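Local coordinates for xylose isomerase domain protein TIM barrel (Planctomyces limnophilus, PDB 3TVA) that binds a magnesium ion in a xylose isomerase-like TIM barrel and is probably an isomerase, at residues I65-I70 with V114-I119; A154-T159 with Y206-H211; E162-L167 with L200-R205. One frame throughout, in Å; residues are numbered along the deposited sequence. Where two conformers were deposited one is given.

Contact 1: residues I65-I70 with V114-I119; sequences IQVTVI and VGCPAI
Ile-70 and Ile-119 pair as parallel neighbours where strands 66-71 and 118-121 meet in the barrel sheet. Ile-70 N donates to Ala-118 O at 3.0 Å, with an N-H...O angle of 163°. The same oxygen also receives a CA-H contact from Val-69 CA, at 3.4 Å. One residue on, Ile-119 CA lies 3.1 Å from Ile-70 O, a second CA-H...O contact. Toward the start of the segments the chains spread, and Val-67 and Cys-116 have CA atoms 6.0 Å apart.

Cys-116 fills this wider part. Its SG is anti to its own backbone N (chi1 177°) and reaches the backbone of 67-70. Cys-116 SG lies 3.5 Å from Thr-68 O. Val-67 CG1 packs against Cys-116 SG at 4.0 Å. The CD1 end of Ile-70 rests on Cys-116 CB at 3.9 Å and extends to Val-114 CG1. Ala-118 CB sits 3.7 Å from Thr-68 O, and Val-69 CG1 packs against the backbone carbon of Ile-119. Gly-115, at positive phi, is the C' residue of a Schellman motif that ends helix 97-114 and turns the chain toward its strand. Helix 50-62 packs on Val-67 and Val-114, while Thr-68 OG1 hydrogen-bonds Val-38 O of the preceding strand.

Apart from one direct backbone bond, which fixes the strand pairing, the contact is made by the thiol and aliphatic groups packed on each other and on the backbone of 67-70.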
loop_
_atom_site.group_PDB
_atom_site.type_symbol
_atom_site.label_atom_id
_atom_site.label_comp_id
_atom_site.label_asym_id
_atom_site.label_seq_id
_atom_site.Cartn_x
_atom_site.Cartn_y
_atom_site.Cartn_z
ATOM N N ILE A 65 1.363 -14.313 13.529
ATOM C CA ILE A 65 1.325 -13.410 12.390
ATOM C C ILE A 65 2.379 -12.312 12.479
ATOM O O ILE A 65 2.488 -11.617 13.498
ATOM C CB ILE A 65 -0.071 -12.760 12.242
ATOM C CG1 ILE A 65 -1.096 -13.792 11.765
ATOM C CG2 ILE A 65 -0.008 -11.560 11.305
ATOM C CD1 ILE A 65 -2.529 -13.280 11.770
ATOM N N GLN A 66 3.121 -12.141 11.388
ATOM C CA GLN A 66 4.116 -11.077 11.284
ATOM C C GLN A 66 3.547 -9.846 10.561
ATOM O O GLN A 66 2.948 -9.965 9.495
ATOM C CB GLN A 66 5.359 -11.606 10.550
ATOM C CG GLN A 66 6.503 -10.607 10.425
ATOM C CD GLN A 66 7.575 -11.060 9.411
ATOM O OE1 GLN A 66 7.511 -12.168 8.859
ATOM N NE2 GLN A 66 8.553 -10.193 9.161
ATOM N N VAL A 67 3.750 -8.665 11.143
ATOM C CA VAL A 67 3.274 -7.410 10.565
ATOM C C VAL A 67 4.388 -6.787 9.733
ATOM O O VAL A 67 5.438 -6.452 10.261
ATOM C CB VAL A 67 2.890 -6.413 11.680
ATOM C CG1 VAL A 67 2.360 -5.101 11.075
ATOM C CG2 VAL A 67 1.874 -7.047 12.630
ATOM N N THR A 68 4.196 -6.760 8.420
ATOM C CA THR A 68 5.197 -6.266 7.475
ATOM C C THR A 68 5.218 -4.754 7.185
ATOM O O THR A 68 6.271 -4.176 6.984
ATOM C CB THR A 68 5.183 -7.097 6.185
ATOM O OG1 THR A 68 3.908 -6.961 5.551
ATOM C CG2 THR A 68 5.424 -8.584 6.523
ATOM N N VAL A 69 4.045 -4.134 7.123
ATOM C CA VAL A 69 3.940 -2.703 6.870
ATOM C C VAL A 69 2.740 -2.158 7.642
ATOM O O VAL A 69 1.701 -2.818 7.741
ATOM C CB VAL A 69 3.711 -2.364 5.353
ATOM C CG1 VAL A 69 3.717 -0.857 5.140
ATOM C CG2 VAL A 69 4.748 -3.031 4.416
ATOM N N ILE A 70 2.879 -0.957 8.198
ATOM C CA ILE A 70 1.733 -0.266 8.775
ATOM C C ILE A 70 1.385 0.969 7.936
ATOM O O ILE A 70 2.223 1.836 7.723
ATOM C CB ILE A 70 1.976 0.101 10.265
ATOM C CG1 ILE A 70 2.044 -1.201 11.087
ATOM C CG2 ILE A 70 0.865 1.034 10.756
ATOM C CD1 ILE A 70 2.485 -1.043 12.524
ATOM N N VAL A 114 5.477 -1.585 17.859
ATOM C CA VAL A 114 4.979 -2.862 17.364
ATOM C C VAL A 114 6.120 -3.760 16.879
ATOM O O VAL A 114 6.021 -4.985 16.950
ATOM C CB VAL A 114 3.921 -2.643 16.234
ATOM C CG1 VAL A 114 3.651 -3.915 15.456
ATOM C CG2 VAL A 114 2.618 -2.111 16.838
ATOM N N GLY A 115 7.209 -3.152 16.410
ATOM C CA GLY A 115 8.329 -3.913 15.879
ATOM C C GLY A 115 8.258 -4.086 14.368
ATOM O O GLY A 115 8.909 -4.962 13.801
ATOM N N CYS A 116 7.463 -3.248 13.708
ATOM C CA CYS A 116 7.308 -3.315 12.257
ATOM C C CYS A 116 8.285 -2.362 11.551
ATOM O O CYS A 116 8.301 -1.165 11.838
ATOM C CB CYS A 116 5.872 -2.950 11.883
ATOM S SG CYS A 116 5.568 -2.912 10.121
ATOM N N PRO A 117 9.109 -2.901 10.632
ATOM C CA PRO A 117 10.206 -2.232 9.906
ATOM C C PRO A 117 9.761 -1.180 8.881
ATOM O O PRO A 117 10.608 -0.490 8.300
ATOM C CB PRO A 117 10.967 -3.397 9.246
ATOM C CG PRO A 117 9.901 -4.412 8.994
ATOM C CD PRO A 117 8.936 -4.295 10.177
ATOM N N ALA A 118 8.470 -1.126 8.565
ATOM C CA ALA A 118 8.047 -0.258 7.480
ATOM C C ALA A 118 6.688 0.386 7.691
ATOM O O ALA A 118 5.781 -0.208 8.281
ATOM C CB ALA A 118 8.066 -1.039 6.149
ATOM N N ILE A 119 6.553 1.611 7.194
ATOM C CA ILE A 119 5.258 2.270 7.141
ATOM C C ILE A 119 4.934 2.620 5.695
ATOM O O ILE A 119 5.833 2.731 4.858
ATOM C CB ILE A 119 5.205 3.549 8.016
ATOM C CG1 ILE A 119 6.270 4.552 7.580
ATOM C CG2 ILE A 119 5.333 3.200 9.511
ATOM C CD1 ILE A 119 6.360 5.759 8.520
#

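Contact 2: residues A154-T159 with Y206-H211; sequences AVHLET and YVRSIH. With MG (magnesium ion), chain C.
Strands 154-158 and 207-211 do not pair directly; strand 179-183 lies between them, and their side chains meet inside the barrel, with axes 7.8 Å apart at closest approach and N-to-C directions 53° apart. His-156 reaches over to Arg-208 and Ser-209. Its CG is anti to the carbonyl carbon (chi1 -61°), which turns the ring toward the other strand. His-156 ND1 donates to Ser-209 OG at 2.8 Å, with the oxygen tilted from the ring plane. Ser-209 OG also hydrogen-bonds Asn-182 OD1. Arg-208 CB lies over one face of the His-156 ring, 3.6 Å from its centroid, in a CH-pi contact. At the ring edge, His-156 NE2 meets a water in the ring plane at 2.8 Å. That water accepts from Arg-208 NH1, which lies 3.5 Å from Ala-154 CB. An alanine in place of His-156 would probably leave Ser-209 OG without its donor from this strand and open a gap over Arg-208 CB.

This is the interior of a TIM barrel, and the metal site lies farther along the same strands. Glu-158 OE2 binds the magnesium ion at 2.4 Å, and His-211 ND1 binds it at 2.5 Å. Asp-184 and Glu-259 complete the four protein ligands. The Glu-158 carboxylate and the His-211 ring are turned 42° from each other. The Glu-158 chain bends at chi2, bringing its carboxylate to the metal. In the second shell, Asn-182 ND2 hydrogen-bonds Glu-158 OE1, and Gln-39 OE1 holds His-211 NE2.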
loop_
_atom_site.group_PDB
_atom_site.type_symbol
_atom_site.label_atom_id
_atom_site.label_comp_id
_atom_site.label_asym_id
_atom_site.label_seq_id
_atom_site.Cartn_x
_atom_site.Cartn_y
_atom_site.Cartn_z
ATOM N N ALA A 154 11.642 2.029 7.021
ATOM C CA ALA A 154 11.517 2.492 5.646
ATOM C C ALA A 154 10.099 3.034 5.428
ATOM O O ALA A 154 9.151 2.621 6.110
ATOM C CB ALA A 154 11.790 1.317 4.666
ATOM N N VAL A 155 9.969 3.987 4.508
ATOM C CA VAL A 155 8.662 4.463 4.050
ATOM C C VAL A 155 8.392 3.935 2.631
ATOM O O VAL A 155 9.219 4.106 1.727
ATOM C CB VAL A 155 8.605 5.995 4.028
ATOM C CG1 VAL A 155 7.258 6.473 3.497
ATOM C CG2 VAL A 155 8.873 6.555 5.430
ATOM N N HIS A 156 7.246 3.281 2.450
ATOM C CA HIS A 156 6.862 2.712 1.157
ATOM C C HIS A 156 5.728 3.539 0.546
ATOM O O HIS A 156 4.610 3.582 1.093
ATOM C CB HIS A 156 6.378 1.265 1.335
ATOM C CG HIS A 156 7.408 0.327 1.891
ATOM N ND1 HIS A 156 7.158 -1.022 2.074
ATOM C CD2 HIS A 156 8.684 0.528 2.298
ATOM C CE1 HIS A 156 8.230 -1.602 2.585
ATOM N NE2 HIS A 156 9.172 -0.684 2.729
ATOM N N LEU A 157 6.002 4.196 -0.578
ATOM C CA LEU A 157 4.970 4.976 -1.266
ATOM C C LEU A 157 4.026 4.042 -1.983
ATOM O O LEU A 157 4.444 3.192 -2.770
ATOM C CB LEU A 157 5.588 5.942 -2.286
ATOM C CG LEU A 157 6.546 6.969 -1.698
ATOM C CD1 LEU A 157 7.223 7.826 -2.784
ATOM C CD2 LEU A 157 5.797 7.849 -0.691
ATOM N N GLU A 158 2.744 4.190 -1.707
ATOM C CA GLU A 158 1.728 3.420 -2.393
ATOM C C GLU A 158 1.568 3.943 -3.832
ATOM O O GLU A 158 1.613 5.150 -4.054
ATOM C CB GLU A 158 0.431 3.553 -1.615
ATOM C CG GLU A 158 -0.760 3.061 -2.344
ATOM C CD GLU A 158 -0.842 1.553 -2.377
ATOM O OE1 GLU A 158 0.010 0.839 -1.809
ATOM O OE2 GLU A 158 -1.786 1.093 -3.004
ATOM N N THR A 159 1.412 3.044 -4.802
ATOM C CA THR A 159 1.216 3.440 -6.199
ATOM C C THR A 159 0.016 4.359 -6.362
ATOM O O THR A 159 -1.110 3.997 -5.999
ATOM C CB THR A 159 0.887 2.238 -7.099
ATOM O OG1 THR A 159 1.871 1.225 -6.944
ATOM C CG2 THR A 159 0.853 2.675 -8.533
ATOM N N TYR A 206 13.140 0.186 -6.670
ATOM C CA TYR A 206 12.537 0.767 -5.466
ATOM C C TYR A 206 11.421 -0.053 -4.814
ATOM O O TYR A 206 10.887 0.364 -3.791
ATOM C CB TYR A 206 12.038 2.201 -5.744
ATOM C CG TYR A 206 13.100 3.098 -6.321
ATOM C CD1 TYR A 206 14.253 3.391 -5.589
ATOM C CD2 TYR A 206 12.960 3.664 -7.595
ATOM C CE1 TYR A 206 15.246 4.219 -6.102
ATOM C CE2 TYR A 206 13.959 4.522 -8.122
ATOM C CZ TYR A 206 15.098 4.777 -7.365
ATOM O OH TYR A 206 16.095 5.586 -7.858
ATOM N N VAL A 207 11.040 -1.194 -5.391
ATOM C CA VAL A 207 9.889 -1.930 -4.858
ATOM C C VAL A 207 10.299 -2.640 -3.572
ATOM O O VAL A 207 11.245 -3.431 -3.582
ATOM C CB VAL A 207 9.405 -2.987 -5.867
ATOM C CG1 VAL A 207 8.373 -3.916 -5.224
ATOM C CG2 VAL A 207 8.830 -2.311 -7.107
ATOM N N ARG A 208 9.666 -2.292 -2.449
ATOM C CA ARG A 208 9.922 -2.996 -1.193
ATOM C C ARG A 208 8.790 -3.875 -0.652
ATOM O O ARG A 208 9.010 -4.674 0.256
ATOM C CB ARG A 208 10.303 -1.974 -0.111
ATOM C CG ARG A 208 11.370 -0.984 -0.526
ATOM C CD ARG A 208 12.786 -1.393 -0.097
ATOM N NE ARG A 208 13.643 -0.213 -0.158
ATOM C CZ ARG A 208 14.108 0.451 0.899
ATOM N NH1 ARG A 208 13.866 0.022 2.147
ATOM N NH2 ARG A 208 14.845 1.535 0.701
ATOM N N SER A 209 7.586 -3.714 -1.189
ATOM C CA SER A 209 6.430 -4.495 -0.744
ATOM C C SER A 209 5.382 -4.384 -1.825
ATOM O O SER A 209 5.478 -3.513 -2.681
ATOM C CB SER A 209 5.885 -4.036 0.623
ATOM O OG SER A 209 5.443 -2.690 0.578
ATOM N N ILE A 210 4.386 -5.256 -1.824
ATOM C CA ILE A 210 3.401 -5.187 -2.901
ATOM C C ILE A 210 2.001 -5.506 -2.419
ATOM O O ILE A 210 1.820 -6.153 -1.392
ATOM C CB ILE A 210 3.724 -6.169 -4.058
ATOM C CG1 ILE A 210 3.573 -7.605 -3.583
ATOM C CG2 ILE A 210 5.151 -5.945 -4.636
ATOM C CD1 ILE A 210 2.729 -8.440 -4.497
ATOM N N HIS A 211 1.014 -5.045 -3.183
ATOM C CA HIS A 211 -0.355 -5.477 -3.007
ATOM C C HIS A 211 -0.801 -6.297 -4.208
ATOM O O HIS A 211 -0.470 -5.976 -5.358
ATOM C CB HIS A 211 -1.266 -4.268 -2.768
ATOM C CG HIS A 211 -1.065 -3.643 -1.423
ATOM N ND1 HIS A 211 -1.540 -2.395 -1.093
ATOM C CD2 HIS A 211 -0.424 -4.101 -0.319
ATOM C CE1 HIS A 211 -1.196 -2.098 0.146
ATOM N NE2 HIS A 211 -0.521 -3.120 0.644
HETATM MG MG MG C . -3.026 -0.899 -2.362
HETATM O O HOH W 1 11.692 -1.697 3.393
#

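Contact 3: residues E162-L167 with L200-R205; sequences ESADHL and LRKVAR
Ala-164 and Lys-202 meet at the closest backbone approach of the two segments, their CA atoms 6.7 Å apart. Ala-164 CB lies alongside the lysine chain, 3.9 Å from Lys-202 CD. Ala-164 CB also meets Val-203 CG1 at 4.1 Å. Leu-167 CD2 reaches the same valine methyl more loosely. Val-203 CG1 is anti to its own carbonyl carbon (chi1 -55°) and thus faces both Ala-164 and Leu-167.

Beyond this apolar patch, Lys-202 runs extended past CG and carries NZ to Asp-165. Lys-202 NZ lies 3.5 Å from Asp-165 OD1, a salt bridge whose hydrogen bond is weak. A water also bridges the two segments. It accepts from Asp-165 N and from Lys-202 NZ, both at 3.2 Å.

Ser-163 sets the start of helix 164-174. It is the N-cap, and Ser-163 OG accepts from His-166 N at 3.2 Å. This caps the first turn, which bears Ala-164, Asp-165 and Leu-167. Farther in, Ile-181 and Phe-183 of strand 179-183 underlie Val-203, and Ile-181 also touches Leu-167. The contact thus joins two outer helices of the barrel over that strand.

Its chemistry is graded from inside to outside. Aliphatic side chains meet over the strand. A water links the lysine to the helix backbone at Asp-165 N, while the long, exposed ion pair is likely to contribute only modestly to holding the helices together.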
loop_
_atom_site.group_PDB
_atom_site.type_symbol
_atom_site.label_atom_id
_atom_site.label_comp_id
_atom_site.label_asym_id
_atom_site.label_seq_id
_atom_site.Cartn_x
_atom_site.Cartn_y
_atom_site.Cartn_z
ATOM N N GLU A 162 0.428 9.042 -10.382
ATOM C CA GLU A 162 1.605 9.445 -11.144
ATOM C C GLU A 162 1.960 8.380 -12.161
ATOM O O GLU A 162 1.854 7.184 -11.897
ATOM C CB GLU A 162 2.838 9.651 -10.246
ATOM C CG GLU A 162 2.680 10.720 -9.218
ATOM C CD GLU A 162 1.694 10.317 -8.149
ATOM O OE1 GLU A 162 0.759 11.106 -7.878
ATOM O OE2 GLU A 162 1.847 9.190 -7.618
ATOM N N SER A 163 2.432 8.827 -13.309
ATOM C CA SER A 163 3.088 7.928 -14.239
ATOM C C SER A 163 4.359 7.394 -13.559
ATOM O O SER A 163 4.874 8.003 -12.614
ATOM C CB SER A 163 3.466 8.703 -15.487
ATOM O OG SER A 163 4.538 9.572 -15.181
ATOM N N ALA A 164 4.848 6.241 -14.005
ATOM C CA ALA A 164 6.075 5.678 -13.439
ATOM C C ALA A 164 7.251 6.657 -13.569
ATOM O O ALA A 164 8.069 6.769 -12.664
ATOM C CB ALA A 164 6.414 4.321 -14.096
ATOM N N ASP A 165 7.322 7.377 -14.686
ATOM C CA ASP A 165 8.394 8.349 -14.893
ATOM C C ASP A 165 8.392 9.480 -13.835
ATOM O O ASP A 165 9.449 9.845 -13.307
ATOM C CB ASP A 165 8.320 8.949 -16.307
ATOM C CG ASP A 165 8.759 7.957 -17.402
ATOM O OD1 ASP A 165 9.474 6.972 -17.103
ATOM O OD2 ASP A 165 8.388 8.171 -18.575
ATOM N N HIS A 166 7.205 10.012 -13.534
ATOM C CA HIS A 166 7.033 11.110 -12.574
ATOM C C HIS A 166 7.400 10.621 -11.173
ATOM O O HIS A 166 8.080 11.310 -10.417
ATOM C CB HIS A 166 5.572 11.593 -12.614
ATOM C CG HIS A 166 5.316 12.903 -11.924
ATOM N ND1 HIS A 166 6.312 13.805 -11.613
ATOM C CD2 HIS A 166 4.157 13.467 -11.501
ATOM C CE1 HIS A 166 5.778 14.864 -11.025
ATOM N NE2 HIS A 166 4.474 14.679 -10.939
ATOM N N LEU A 167 6.955 9.413 -10.841
ATOM C CA LEU A 167 7.263 8.796 -9.555
ATOM C C LEU A 167 8.773 8.580 -9.374
ATOM O O LEU A 167 9.329 8.843 -8.309
ATOM C CB LEU A 167 6.538 7.458 -9.426
ATOM C CG LEU A 167 6.847 6.648 -8.159
ATOM C CD1 LEU A 167 6.463 7.410 -6.896
ATOM C CD2 LEU A 167 6.124 5.308 -8.209
ATOM N N LEU A 200 5.885 -1.429 -13.301
ATOM C CA LEU A 200 6.642 -2.268 -12.380
ATOM C C LEU A 200 8.090 -2.468 -12.836
ATOM O O LEU A 200 9.009 -2.366 -12.026
ATOM C CB LEU A 200 5.970 -3.633 -12.237
ATOM C CG LEU A 200 6.739 -4.648 -11.389
ATOM C CD1 LEU A 200 6.909 -4.146 -9.942
ATOM C CD2 LEU A 200 6.025 -6.003 -11.425
ATOM N N ARG A 201 8.291 -2.778 -14.121
ATOM C CA ARG A 201 9.641 -2.926 -14.652
ATOM C C ARG A 201 10.442 -1.641 -14.471
ATOM O O ARG A 201 11.613 -1.680 -14.128
ATOM C CB ARG A 201 9.628 -3.281 -16.133
ATOM C CG ARG A 201 9.109 -4.677 -16.466
ATOM C CD ARG A 201 9.384 -4.990 -17.934
ATOM N NE ARG A 201 9.213 -6.414 -18.176
ATOM C CZ ARG A 201 10.167 -7.313 -17.973
ATOM N NH1 ARG A 201 11.364 -6.927 -17.564
ATOM N NH2 ARG A 201 9.920 -8.592 -18.189
ATOM N N LYS A 202 9.810 -0.497 -14.720
ATOM C CA LYS A 202 10.513 0.777 -14.639
ATOM C C LYS A 202 10.946 1.103 -13.213
ATOM O O LYS A 202 12.010 1.685 -13.006
ATOM C CB LYS A 202 9.631 1.911 -15.164
ATOM C CG LYS A 202 9.629 2.056 -16.672
ATOM C CD LYS A 202 8.702 3.189 -17.093
ATOM C CE LYS A 202 8.874 3.553 -18.558
ATOM N NZ LYS A 202 7.860 4.559 -18.998
ATOM N N VAL A 203 10.100 0.778 -12.237
ATOM C CA VAL A 203 10.362 1.158 -10.843
ATOM C C VAL A 203 11.017 0.073 -9.988
ATOM O O VAL A 203 11.126 0.231 -8.769
ATOM C CB VAL A 203 9.127 1.770 -10.137
ATOM C CG1 VAL A 203 8.606 2.959 -10.947
ATOM C CG2 VAL A 203 8.032 0.715 -9.903
ATOM N N ALA A 204 11.399 -1.029 -10.632
ATOM C CA ALA A 204 11.780 -2.267 -9.956
ATOM C C ALA A 204 12.741 -2.076 -8.774
ATOM O O ALA A 204 12.546 -2.675 -7.716
ATOM C CB ALA A 204 12.397 -3.248 -10.979
ATOM N N ARG A 205 13.761 -1.235 -8.942
ATOM C CA ARG A 205 14.803 -1.112 -7.915
ATOM C C ARG A 205 14.294 -0.489 -6.614
ATOM O O ARG A 205 14.960 -0.592 -5.576
ATOM C CB ARG A 205 16.031 -0.349 -8.440
ATOM C CG ARG A 205 15.788 1.140 -8.741
ATOM C CD ARG A 205 16.984 1.706 -9.511
ATOM N NE ARG A 205 16.804 3.101 -9.938
ATOM C CZ ARG A 205 16.192 3.455 -11.066
ATOM N NH1 ARG A 205 15.672 2.514 -11.859
ATOM N NH2 ARG A 205 16.086 4.736 -11.401
HETATM O O HOH W 2 5.933 6.452 -17.368
#

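From the N terminus, contact 1 comes first. It closes the loop from strand 66-71 through helices 82-88 and 97-114 to strand 118-121. Contact 2 opens later, in series with it, and spans the chain from strand 154-158 to strand 207-216. Contact 3 is nested inside that loop and joins helices 164-174 and 196-203, which respectively follow the first strand of contact 2 and precede the second. Contacts 1 and 2 share the barrel sheet, since strands 118-121 and 154-158 are neighbours there. Contacts 2 and 3 touch by packing of Leu-157 on Leu-167 and Val-207 on Leu-200. Contacts 1 and 3 do not touch.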